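Local coordinates for alkyl hydroperoxide reductase AhpD (Deinococcus radiodurans R1, PDB 6K40), which is an AhpD-like protein that probably has peroxiredoxin activity and may help the cell resist oxidative stress, at residues 126-131 against 155-160. Residues are numbered along the deposited sequence; the frame is centred on the assembly and turned at random.
Sequences SEREQA and RAAGLS
Arg128 reaches from the first turn of helix 127-141 to the turn that ends helix 151-156. Its CB rests against the methyl of Ala157, with Arg128 CB and Ala157 CB 3.5 Å apart, close packing that suits a small residue. CG lies anti to the backbone N (chi1 166°) and still skirts that methyl; a bend at chi3 (-91°) then turns the guanidinium to the carbonyl of Ala157. Arg128 NE and NH2 grip Ala157 O side-on, each at 3.1 Å and from one face of the carbonyl plane; N-H angles near 140° are the price of sharing a single acceptor. Over the guanidinium's centre lies a methyl of Leu159, its CD1 3.5 Å from Arg128 CZ, while Leu159 also touches Ile164 of helix 161-184. NH1 makes a salt bridge with Glu78. Gly158, with its positive phi, fits a backbone in which a CB would jam against the preceding carbonyl. Ser126 OG accepts from Glu129 N at 3.1 Å, and Glu129 OE1 answers Ser126 N at 2.7 Å. Arginine thus links a helix start closed by a capping box to a helix end closed by a Schellman motif, within an all-helical AhpD-like fold.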
# COMPACT_ATOMS: atom_id res chain seq x y z
N SER A 126 18.45 -0.64 5.57
CA SER A 126 19.64 -0.33 6.35
C SER A 126 19.24 0.19 7.73
O SER A 126 18.07 0.46 8.00
CB SER A 126 20.51 0.70 5.62
OG SER A 126 19.93 1.99 5.69
N GLU A 127 20.23 0.38 8.60
CA GLU A 127 19.90 0.85 9.94
C GLU A 127 19.47 2.31 9.89
O GLU A 127 18.58 2.74 10.65
CB GLU A 127 21.10 0.70 10.87
CG GLU A 127 21.25 -0.61 11.62
CD GLU A 127 22.70 -0.87 11.90
OE1 GLU A 127 23.01 -1.75 12.73
OE2 GLU A 127 23.53 -0.20 11.24
N ARG A 128 20.05 3.07 8.96
CA ARG A 128 19.63 4.46 8.78
C ARG A 128 18.22 4.54 8.22
O ARG A 128 17.42 5.36 8.67
CB ARG A 128 20.62 5.17 7.87
CG ARG A 128 20.12 6.50 7.35
CD ARG A 128 21.03 7.02 6.27
NE ARG A 128 22.08 7.86 6.81
CZ ARG A 128 22.26 9.13 6.48
NH1 ARG A 128 21.44 9.70 5.60
NH2 ARG A 128 23.24 9.83 7.02
N GLU A 129 17.90 3.68 7.25
CA GLU A 129 16.54 3.67 6.71
C GLU A 129 15.54 3.26 7.77
O GLU A 129 14.44 3.82 7.84
CB GLU A 129 16.46 2.73 5.50
CG GLU A 129 17.24 3.21 4.29
CD GLU A 129 17.42 2.13 3.23
OE1 GLU A 129 17.48 0.94 3.60
OE2 GLU A 129 17.52 2.48 2.04
N GLN A 130 15.90 2.30 8.62
CA GLN A 130 15.02 1.89 9.71
C GLN A 130 14.77 3.04 10.67
O GLN A 130 13.63 3.29 11.08
CB GLN A 130 15.63 0.71 10.46
CG GLN A 130 15.60 -0.59 9.70
CD GLN A 130 16.31 -1.70 10.44
OE1 GLN A 130 15.97 -2.01 11.59
NE2 GLN A 130 17.29 -2.32 9.79
N ALA A 131 15.84 3.75 11.07
CA ALA A 131 15.68 4.88 11.98
C ALA A 131 14.80 5.96 11.35
O ALA A 131 13.90 6.50 12.00
CB ALA A 131 17.04 5.45 12.36
N ARG A 155 20.84 10.69 14.60
CA ARG A 155 22.24 11.07 14.74
C ARG A 155 23.16 9.86 14.73
O ARG A 155 24.30 9.95 14.26
CB ARG A 155 22.43 11.89 16.02
CG ARG A 155 21.81 13.27 15.96
CD ARG A 155 22.29 14.17 17.08
NE ARG A 155 21.89 15.56 16.85
CZ ARG A 155 20.99 16.21 17.59
NH1 ARG A 155 20.40 15.61 18.61
NH2 ARG A 155 20.69 17.47 17.30
N ALA A 156 22.69 8.71 15.22
CA ALA A 156 23.52 7.51 15.17
C ALA A 156 23.71 7.03 13.74
O ALA A 156 24.70 6.36 13.44
CB ALA A 156 22.90 6.40 16.03
N ALA A 157 22.77 7.36 12.86
CA ALA A 157 22.87 7.02 11.44
C ALA A 157 23.66 8.04 10.64
O ALA A 157 23.73 7.92 9.41
CB ALA A 157 21.46 6.88 10.85
N GLY A 158 24.26 9.04 11.29
CA GLY A 158 25.10 10.00 10.60
C GLY A 158 24.39 11.19 9.99
O GLY A 158 24.96 11.85 9.12
N LEU A 159 23.17 11.50 10.43
CA LEU A 159 22.44 12.63 9.88
C LEU A 159 22.85 13.91 10.59
O LEU A 159 22.76 14.01 11.82
CB LEU A 159 20.93 12.41 10.01
CG LEU A 159 20.27 11.62 8.87
CD1 LEU A 159 20.27 10.14 9.17
CD2 LEU A 159 18.86 12.12 8.63
N SER A 160 23.32 14.89 9.82
CA SER A 160 23.62 16.20 10.38
C SER A 160 22.33 16.90 10.81
O SER A 160 21.22 16.48 10.48
CB SER A 160 24.38 17.05 9.37
OG SER A 160 23.56 17.39 8.27